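Local coordinates for protein integrase (Bovine immunodeficiency virus, PDB 3KKS) that probably integrates viral DNA into the host genome, its catalytic core domain alone being present here, at residues Trp5-Thr10 and Leu43-Leu48; His11-Ile16 and Ala108-Cys113; Ile17-Glu22 and Gly26-Gln31. One frame throughout, in Å; residues are numbered along the deposited sequence.

Contact 1: residues Trp5-Thr10 and Leu43-Leu48; sequences WQMDNT and LCILQL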
loop_
_atom_site.group_PDB
_atom_site.type_symbol
_atom_site.label_atom_id
_atom_site.label_comp_id
_atom_site.label_asym_id
_atom_site.label_seq_id
_atom_site.Cartn_x
_atom_site.Cartn_y
_atom_site.Cartn_z
ATOM N N TRP A 5 -7.772 -0.646 2.289
ATOM C CA TRP A 5 -6.421 -0.798 1.784
ATOM C C TRP A 5 -5.998 -2.249 1.917
ATOM O O TRP A 5 -6.278 -2.881 2.929
ATOM C CB TRP A 5 -5.435 0.051 2.586
ATOM C CG TRP A 5 -5.664 1.527 2.540
ATOM C CD1 TRP A 5 -6.685 2.216 3.117
ATOM C CD2 TRP A 5 -4.809 2.506 1.931
ATOM N NE1 TRP A 5 -6.520 3.567 2.911
ATOM C CE2 TRP A 5 -5.372 3.772 2.187
ATOM C CE3 TRP A 5 -3.615 2.431 1.195
ATOM C CZ2 TRP A 5 -4.788 4.964 1.736
ATOM C CZ3 TRP A 5 -3.029 3.609 0.745
ATOM C CH2 TRP A 5 -3.619 4.866 1.020
ATOM N N GLN A 6 -5.333 -2.777 0.892
ATOM C CA GLN A 6 -4.836 -4.139 0.953
ATOM C C GLN A 6 -3.320 -4.072 0.999
ATOM O O GLN A 6 -2.689 -3.375 0.196
ATOM C CB GLN A 6 -5.269 -4.966 -0.256
ATOM C CG GLN A 6 -4.604 -6.336 -0.263
ATOM C CD GLN A 6 -5.306 -7.338 -1.149
ATOM O OE1 GLN A 6 -4.729 -8.371 -1.509
ATOM N NE2 GLN A 6 -6.563 -7.049 -1.500
ATOM N N MET A 7 -2.740 -4.802 1.938
ATOM C CA MET A 7 -1.306 -4.807 2.117
ATOM C C MET A 7 -0.680 -6.159 1.855
ATOM O O MET A 7 -1.306 -7.198 2.049
ATOM C CB MET A 7 -0.973 -4.369 3.538
ATOM C CG MET A 7 -1.668 -5.191 4.602
ATOM S SD MET A 7 -1.258 -4.654 6.283
ATOM C CE MET A 7 -2.328 -5.794 7.231
ATOM N N ASP A 8 0.573 -6.120 1.422
ATOM C CA ASP A 8 1.347 -7.315 1.127
ATOM C C ASP A 8 2.817 -6.946 1.224
ATOM O O ASP A 8 3.190 -5.778 1.110
ATOM C CB ASP A 8 1.064 -7.818 -0.295
ATOM C CG ASP A 8 -0.304 -8.459 -0.433
ATOM O OD1 ASP A 8 -0.533 -9.514 0.208
ATOM O OD2 ASP A 8 -1.148 -7.914 -1.185
ATOM N N ASN A 9 3.643 -7.952 1.458
ATOM C CA ASN A 9 5.073 -7.754 1.522
ATOM C C ASN A 9 5.594 -8.283 0.207
ATOM O O ASN A 9 5.104 -9.292 -0.295
ATOM C CB ASN A 9 5.682 -8.545 2.675
ATOM C CG ASN A 9 5.341 -7.953 4.013
ATOM O OD1 ASN A 9 5.461 -6.747 4.212
ATOM N ND2 ASN A 9 4.922 -8.795 4.948
ATOM N N THR A 10 6.565 -7.591 -0.369
ATOM C CA THR A 10 7.134 -8.043 -1.622
ATOM C C THR A 10 8.634 -7.926 -1.524
ATOM O O THR A 10 9.169 -7.408 -0.547
ATOM C CB THR A 10 6.674 -7.190 -2.810
ATOM O OG1 THR A 10 7.164 -5.854 -2.653
ATOM C CG2 THR A 10 5.166 -7.167 -2.891
ATOM N N LEU A 43 4.493 -1.034 12.498
ATOM C CA LEU A 43 5.065 0.290 12.272
ATOM C C LEU A 43 4.506 0.845 10.951
ATOM O O LEU A 43 4.122 2.012 10.870
ATOM C CB LEU A 43 6.592 0.183 12.211
ATOM C CG LEU A 43 7.412 0.683 13.407
ATOM C CD1 LEU A 43 6.598 0.618 14.671
ATOM C CD2 LEU A 43 8.687 -0.135 13.533
ATOM N N CYS A 44 4.454 -0.006 9.928
ATOM C CA CYS A 44 3.927 0.386 8.627
ATOM C C CYS A 44 2.463 0.818 8.706
ATOM O O CYS A 44 2.078 1.818 8.103
ATOM C CB CYS A 44 4.070 -0.761 7.628
ATOM S SG CYS A 44 5.763 -1.014 7.047
ATOM N N ILE A 45 1.652 0.065 9.446
ATOM C CA ILE A 45 0.236 0.403 9.597
ATOM C C ILE A 45 0.074 1.737 10.322
ATOM O O ILE A 45 -0.769 2.546 9.956
ATOM C CB ILE A 45 -0.528 -0.689 10.386
ATOM C CG1 ILE A 45 -0.545 -2.000 9.595
ATOM C CG2 ILE A 45 -1.956 -0.237 10.658
ATOM C CD1 ILE A 45 -1.216 -3.145 10.342
ATOM N N LEU A 46 0.876 1.961 11.357
ATOM C CA LEU A 46 0.807 3.214 12.107
ATOM C C LEU A 46 1.149 4.398 11.209
ATOM O O LEU A 46 0.532 5.459 11.321
ATOM C CB LEU A 46 1.738 3.163 13.324
ATOM C CG LEU A 46 1.160 2.363 14.507
ATOM C CD1 LEU A 46 2.224 2.110 15.549
ATOM C CD2 LEU A 46 -0.010 3.115 15.120
ATOM N N GLN A 47 2.124 4.210 10.319
ATOM C CA GLN A 47 2.522 5.254 9.368
ATOM C C GLN A 47 1.382 5.507 8.378
ATOM O O GLN A 47 1.074 6.646 8.038
ATOM C CB GLN A 47 3.753 4.819 8.569
ATOM C CG GLN A 47 5.092 4.868 9.297
ATOM C CD GLN A 47 5.832 6.188 9.096
ATOM O OE1 GLN A 47 5.847 6.743 7.994
ATOM N NE2 GLN A 47 6.463 6.683 10.158
ATOM N N LEU A 48 0.765 4.426 7.907
ATOM C CA LEU A 48 -0.333 4.528 6.954
ATOM C C LEU A 48 -1.519 5.259 7.574
ATOM O O LEU A 48 -2.103 6.152 6.960
ATOM C CB LEU A 48 -0.786 3.136 6.515
ATOM C CG LEU A 48 -1.703 3.139 5.289
ATOM C CD1 LEU A 48 -0.887 3.504 4.042
ATOM C CD2 LEU A 48 -2.339 1.776 5.119
#
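Strand residues Trp5 and Met7 face helix residues Leu48 and Ile45 across a wide backbone gap, with CA atoms 9.6 Å apart for Trp5-Leu48 and 9.2 Å apart for Met7-Ile45, so side chains alone bridge it. Trp5 and Met7, two residues apart, point to the same side of the strand; Ile45 and Leu48, three apart, lie on one stripe of the helix. Leu48 lays both methyls over a single face of the Trp5 indole. Its CD1 sits 4.2 Å from the centroid of the six-membered ring of Trp5, only 21° off the normal, which meets the definition of a CH-pi contact. The other methyl, Leu48 CD2, lies 4.1 Å from Trp5 CD2, nearer the ring fusion. Leu48 reaches that face because its CG stands anti to the backbone N (chi1 -167°). At the second pair, the outer torsions of Met7 are fully extended and bring CE within 4.2 Å of Ile45 CD1, two methyl ends meeting. The indole N-H is not used here: Trp5 NE1 bonds Thr53 O, while Tyr52 packs on the same ring. Met7 and Cys44 both touch Trp18 of the adjoining strand. All four contacting residues are buried, and the apolar layer they form between strand 4-12 and helix 38-51 is that of the RNase H-like fold, in which helices cover a central mixed sheet.

Contact 2: residues His11-Ile16 and Ala108-Cys113; sequences HWNKTI and AYQGDC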
loop_
_atom_site.group_PDB
_atom_site.type_symbol
_atom_site.label_atom_id
_atom_site.label_comp_id
_atom_site.label_asym_id
_atom_site.label_seq_id
_atom_site.Cartn_x
_atom_site.Cartn_y
_atom_site.Cartn_z
ATOM N N HIS A 11 9.306 -8.411 -2.553
ATOM C CA HIS A 11 10.748 -8.355 -2.604
ATOM C C HIS A 11 11.199 -7.740 -3.900
ATOM O O HIS A 11 10.638 -7.976 -4.963
ATOM C CB HIS A 11 11.349 -9.753 -2.492
ATOM C CG HIS A 11 10.990 -10.458 -1.231
ATOM N ND1 HIS A 11 11.853 -10.567 -0.161
ATOM C CD2 HIS A 11 9.830 -11.046 -0.841
ATOM C CE1 HIS A 11 11.242 -11.185 0.831
ATOM N NE2 HIS A 11 10.017 -11.485 0.447
ATOM N N TRP A 12 12.238 -6.941 -3.772
ATOM C CA TRP A 12 12.883 -6.265 -4.873
ATOM C C TRP A 12 14.341 -6.509 -4.518
ATOM O O TRP A 12 14.882 -5.836 -3.653
ATOM C CB TRP A 12 12.557 -4.791 -4.818
ATOM C CG TRP A 12 13.271 -4.068 -5.862
ATOM C CD1 TRP A 12 14.289 -3.194 -5.705
ATOM C CD2 TRP A 12 12.990 -4.137 -7.249
ATOM N NE1 TRP A 12 14.664 -2.693 -6.924
ATOM C CE2 TRP A 12 13.879 -3.256 -7.892
ATOM C CE3 TRP A 12 12.063 -4.855 -8.016
ATOM C CZ2 TRP A 12 13.875 -3.073 -9.277
ATOM C CZ3 TRP A 12 12.053 -4.675 -9.411
ATOM C CH2 TRP A 12 12.955 -3.783 -10.021
ATOM N N ASN A 13 14.948 -7.508 -5.154
ATOM C CA ASN A 13 16.314 -7.920 -4.847
ATOM C C ASN A 13 16.325 -8.344 -3.396
ATOM O O ASN A 13 15.396 -8.996 -2.951
ATOM C CB ASN A 13 17.289 -6.791 -5.100
ATOM C CG ASN A 13 17.164 -6.275 -6.486
ATOM O OD1 ASN A 13 16.913 -7.047 -7.412
ATOM N ND2 ASN A 13 17.321 -4.969 -6.656
ATOM N N LYS A 14 17.336 -7.947 -2.638
ATOM C CA LYS A 14 17.383 -8.346 -1.231
ATOM C C LYS A 14 16.506 -7.521 -0.315
ATOM O O LYS A 14 16.253 -7.897 0.825
ATOM C CB LYS A 14 18.817 -8.312 -0.715
ATOM N N THR A 15 16.023 -6.396 -0.809
ATOM C CA THR A 15 15.200 -5.549 0.032
ATOM C C THR A 15 13.746 -6.000 0.092
ATOM O O THR A 15 13.153 -6.361 -0.923
ATOM C CB THR A 15 15.251 -4.101 -0.444
ATOM O OG1 THR A 15 14.602 -4.011 -1.707
ATOM C CG2 THR A 15 16.692 -3.634 -0.597
ATOM N N ILE A 16 13.189 -6.002 1.299
ATOM C CA ILE A 16 11.795 -6.381 1.509
ATOM C C ILE A 16 10.988 -5.087 1.469
ATOM O O ILE A 16 11.409 -4.075 2.028
ATOM C CB ILE A 16 11.554 -7.014 2.901
ATOM C CG1 ILE A 16 12.560 -8.138 3.174
ATOM C CG2 ILE A 16 10.128 -7.555 2.974
ATOM C CD1 ILE A 16 12.415 -8.748 4.568
ATOM N N ALA A 108 13.154 1.297 -13.145
ATOM C CA ALA A 108 13.625 2.508 -13.790
ATOM C C ALA A 108 14.445 3.415 -12.882
ATOM O O ALA A 108 15.547 3.825 -13.239
ATOM C CB ALA A 108 12.445 3.281 -14.366
ATOM N N TYR A 109 13.928 3.707 -11.695
ATOM C CA TYR A 109 14.608 4.620 -10.790
ATOM C C TYR A 109 15.809 4.128 -9.987
ATOM O O TYR A 109 16.632 4.938 -9.573
ATOM C CB TYR A 109 13.578 5.239 -9.843
ATOM C CG TYR A 109 12.543 6.096 -10.549
ATOM C CD1 TYR A 109 12.923 7.210 -11.307
ATOM C CD2 TYR A 109 11.183 5.812 -10.441
ATOM C CE1 TYR A 109 11.970 8.020 -11.934
ATOM C CE2 TYR A 109 10.225 6.612 -11.067
ATOM C CZ TYR A 109 10.623 7.714 -11.807
ATOM O OH TYR A 109 9.671 8.516 -12.404
ATOM N N GLN A 110 15.929 2.820 -9.772
ATOM C CA GLN A 110 17.039 2.297 -8.985
ATOM C C GLN A 110 18.402 2.719 -9.529
ATOM O O GLN A 110 19.333 2.970 -8.766
ATOM C CB GLN A 110 16.965 0.767 -8.901
ATOM C CG GLN A 110 17.038 0.057 -10.238
ATOM C CD GLN A 110 17.138 -1.447 -10.091
ATOM O OE1 GLN A 110 17.086 -2.185 -11.074
ATOM N NE2 GLN A 110 17.283 -1.914 -8.854
ATOM N N GLY A 111 18.513 2.801 -10.848
ATOM C CA GLY A 111 19.771 3.204 -11.446
ATOM C C GLY A 111 20.021 4.700 -11.365
ATOM O O GLY A 111 21.101 5.164 -11.721
ATOM N N ASP A 112 19.037 5.464 -10.896
ATOM C CA ASP A 112 19.198 6.920 -10.793
ATOM C C ASP A 112 19.462 7.376 -9.352
ATOM O O ASP A 112 19.778 8.547 -9.116
ATOM C CB ASP A 112 17.933 7.645 -11.280
ATOM C CG ASP A 112 17.592 7.351 -12.726
ATOM O OD1 ASP A 112 16.428 7.585 -13.106
ATOM O OD2 ASP A 112 18.465 6.901 -13.491
ATOM N N CYS A 113 19.319 6.460 -8.395
ATOM C CA CYS A 113 19.501 6.785 -6.979
ATOM C C CYS A 113 20.527 5.897 -6.288
ATOM O O CYS A 113 20.781 4.769 -6.712
ATOM C CB CYS A 113 18.186 6.614 -6.217
ATOM S SG CYS A 113 16.693 7.283 -7.005
#
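Trp12 and Gln110 meet where the tip of a beta hairpin approaches the end region of helix 89-109. With CG anti to the backbone N (chi1 176°), the Trp12 indole reaches toward the helix end and presents its NE1/CZ2 edge to Gln110. The Gln110 CG lies between the backbone N and the carbonyl carbon (chi1 61°), and from there the chain runs extended to set its amide at that edge, the amide and ring planes 51° apart; Gln110 CD lies 3.7 Å from Trp12 CZ2. The modelled amide is probably turned over, so the 3.3 Å between Trp12 NE1 and Gln110 NE2 cannot be assigned a donor and an acceptor as it stands. Asn13 comes in beside it, its CG above the rim of the Trp12 ring. Trp12 to Thr15 form a type II' turn, held by Trp12 N to Thr15 O (3.0 Å) and by the Thr15 side chain, whose OG1 donates to Trp12 O (2.7 Å) in the carbonyl plane. Leu106 and Ala107 of helix 89-109 also touch the indole. Chemically, this is a small polar meeting at the surface; were the Gln110 amide reversed, its oxygen could accept the indole N-H, a possibility the present model leaves unproven.

Contact 3: residues Ile17-Glu22 and Gly26-Gln31; sequences IWVAVE and GLVEAQ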
loop_
_atom_site.group_PDB
_atom_site.type_symbol
_atom_site.label_atom_id
_atom_site.label_comp_id
_atom_site.label_asym_id
_atom_site.label_seq_id
_atom_site.Cartn_x
_atom_site.Cartn_y
_atom_site.Cartn_z
ATOM N N ILE A 17 9.825 -5.108 0.831
ATOM C CA ILE A 17 9.020 -3.895 0.757
ATOM C C ILE A 17 7.550 -4.129 1.085
ATOM O O ILE A 17 6.869 -4.898 0.405
ATOM C CB ILE A 17 9.119 -3.254 -0.649
ATOM C CG1 ILE A 17 10.550 -2.776 -0.901
ATOM C CG2 ILE A 17 8.146 -2.079 -0.766
ATOM C CD1 ILE A 17 10.818 -2.372 -2.343
ATOM N N TRP A 18 7.082 -3.477 2.146
ATOM C CA TRP A 18 5.687 -3.560 2.556
ATOM C C TRP A 18 4.931 -2.651 1.591
ATOM O O TRP A 18 5.348 -1.519 1.354
ATOM C CB TRP A 18 5.525 -3.031 3.974
ATOM C CG TRP A 18 4.127 -3.101 4.491
ATOM C CD1 TRP A 18 3.485 -4.210 4.976
ATOM C CD2 TRP A 18 3.202 -2.015 4.619
ATOM N NE1 TRP A 18 2.225 -3.875 5.405
ATOM C CE2 TRP A 18 2.024 -2.531 5.200
ATOM C CE3 TRP A 18 3.260 -0.647 4.303
ATOM C CZ2 TRP A 18 0.907 -1.735 5.479
ATOM C CZ3 TRP A 18 2.142 0.153 4.583
ATOM C CH2 TRP A 18 0.987 -0.397 5.167
ATOM N N VAL A 19 3.821 -3.138 1.045
ATOM C CA VAL A 19 3.036 -2.371 0.083
ATOM C C VAL A 19 1.543 -2.339 0.387
ATOM O O VAL A 19 0.914 -3.373 0.590
ATOM C CB VAL A 19 3.214 -2.955 -1.344
ATOM C CG1 VAL A 19 2.348 -2.183 -2.345
ATOM C CG2 VAL A 19 4.684 -2.909 -1.755
ATOM N N ALA A 20 0.962 -1.146 0.399
ATOM C CA ALA A 20 -0.470 -1.025 0.645
ATOM C C ALA A 20 -1.103 -0.274 -0.515
ATOM O O ALA A 20 -0.575 0.738 -0.970
ATOM C CB ALA A 20 -0.741 -0.289 1.968
ATOM N N VAL A 21 -2.235 -0.778 -1.001
ATOM C CA VAL A 21 -2.932 -0.135 -2.102
ATOM C C VAL A 21 -4.348 0.225 -1.698
ATOM O O VAL A 21 -5.081 -0.616 -1.171
ATOM C CB VAL A 21 -3.005 -1.050 -3.344
ATOM C CG1 VAL A 21 -3.743 -0.329 -4.481
ATOM C CG2 VAL A 21 -1.598 -1.450 -3.775
ATOM N N GLU A 22 -4.738 1.473 -1.936
ATOM C CA GLU A 22 -6.093 1.889 -1.603
ATOM C C GLU A 22 -6.928 1.475 -2.813
ATOM O O GLU A 22 -6.717 1.967 -3.914
ATOM C CB GLU A 22 -6.146 3.399 -1.371
ATOM C CG GLU A 22 -7.377 3.863 -0.601
ATOM C CD GLU A 22 -8.521 4.271 -1.508
ATOM O OE1 GLU A 22 -9.629 3.731 -1.349
ATOM O OE2 GLU A 22 -8.308 5.140 -2.375
ATOM N N GLY A 26 -6.628 3.480 -6.094
ATOM C CA GLY A 26 -5.482 2.817 -6.687
ATOM C C GLY A 26 -4.194 3.442 -6.170
ATOM O O GLY A 26 -3.103 3.078 -6.596
ATOM N N LEU A 27 -4.321 4.394 -5.250
ATOM C CA LEU A 27 -3.161 5.073 -4.677
ATOM C C LEU A 27 -2.275 4.030 -4.016
ATOM O O LEU A 27 -2.764 3.155 -3.303
ATOM C CB LEU A 27 -3.604 6.111 -3.635
ATOM C CG LEU A 27 -2.646 7.261 -3.283
ATOM C CD1 LEU A 27 -3.259 8.122 -2.200
ATOM C CD2 LEU A 27 -1.336 6.723 -2.792
ATOM N N VAL A 28 -0.971 4.125 -4.239
ATOM C CA VAL A 28 -0.052 3.162 -3.653
ATOM C C VAL A 28 0.828 3.764 -2.576
ATOM O O VAL A 28 1.300 4.896 -2.704
ATOM C CB VAL A 28 0.887 2.554 -4.720
ATOM C CG1 VAL A 28 1.764 1.460 -4.083
ATOM C CG2 VAL A 28 0.072 1.980 -5.868
ATOM N N GLU A 29 1.028 2.993 -1.512
ATOM C CA GLU A 29 1.892 3.371 -0.401
ATOM C C GLU A 29 2.809 2.184 -0.168
ATOM O O GLU A 29 2.359 1.038 -0.194
ATOM C CB GLU A 29 1.090 3.639 0.858
ATOM C CG GLU A 29 1.039 5.097 1.227
ATOM C CD GLU A 29 2.395 5.778 1.116
ATOM O OE1 GLU A 29 3.395 5.245 1.658
ATOM O OE2 GLU A 29 2.453 6.856 0.485
ATOM N N ALA A 30 4.090 2.445 0.043
ATOM C CA ALA A 30 5.041 1.360 0.253
ATOM C C ALA A 30 6.143 1.830 1.171
ATOM O O ALA A 30 6.359 3.032 1.321
ATOM C CB ALA A 30 5.626 0.895 -1.090
ATOM N N GLN A 31 6.852 0.881 1.767
ATOM C CA GLN A 31 7.917 1.220 2.701
ATOM C C GLN A 31 8.898 0.060 2.763
ATOM O O GLN A 31 8.481 -1.091 2.816
ATOM C CB GLN A 31 7.313 1.426 4.094
ATOM C CG GLN A 31 7.866 2.589 4.876
ATOM C CD GLN A 31 7.142 3.889 4.579
ATOM O OE1 GLN A 31 7.149 4.379 3.450
ATOM N NE2 GLN A 31 6.511 4.455 5.597
#
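Glu29 O is gripped from the facing strand: Ala20 N donates to it at 2.7 Å and 174°, almost straight, and the Val19 CA adds a longer C-H...O approach of 3.5 Å to the same Glu29 O. This is the heart of an antiparallel beta hairpin, strands 15-22 and 28-33, whose short segments run at 165° with a closest axial approach of 4.6 Å. Trp18-Gln31 and Ala20-Glu29 are hydrogen-bonded pairs, each closed by two N-H...O bonds; Val19-Ala30 and Val21-Val28 are non-hydrogen-bonded pairs lying between and beyond them. The side chains divide accordingly. Val19, Val21, Val28 and Ala30 share one face, where Val19 CG1 comes 4.1 Å from Val28 CG1, crossing it at a slant, and Val19 CG2 lies 4.0 Å from Ala30 CB. Helices 89-109 and 116-129 cover this apolar side, with Ala98, Leu102 and Leu124 among the partners. The opposite face carries Trp18, Ala20, Glu29 and Gln31 and is packed by helix 38-51. There the Glu29 chain bends at chi2 and its OE2 bonds Tyr52 OH. At the turn, Glu22 N donates to Leu27 O, and the Glu22 carboxylate is bound by Ser25 OG and Asn24 N. Gly26 adopts a positive phi of 80°; with no CB, nothing presses on the carbonyl O of the preceding residue. The pairing closes at the turn, where Gly26 N donates to Glu22 O at 2.7 Å.

Overall arrangement
Contacts 1 and 3 are core and contact 2 is surface: their centres lie about 6, 2 and 17 Å from the centre of the chain, in the order 1, 3, 2. All three use the same sheet. Contact 3 supplies backbone hydrogen bonding within it, contact 1 joins one of its faces to helix 38-51 through apolar side chains, and contact 2 brings the outer end of the 4-12/15-22 hairpin up to helix 89-109 with amides and an indole edge. Contacts 1 and 2 share strand 4-12, contacts 2 and 3 strand 15-22. Probable hydrogen bonds stitch contacts 1 and 3 together, among them Asp8 O to Val19 N at 2.7 Å. Along the chain, contact 3 nests inside the loops closed by both others.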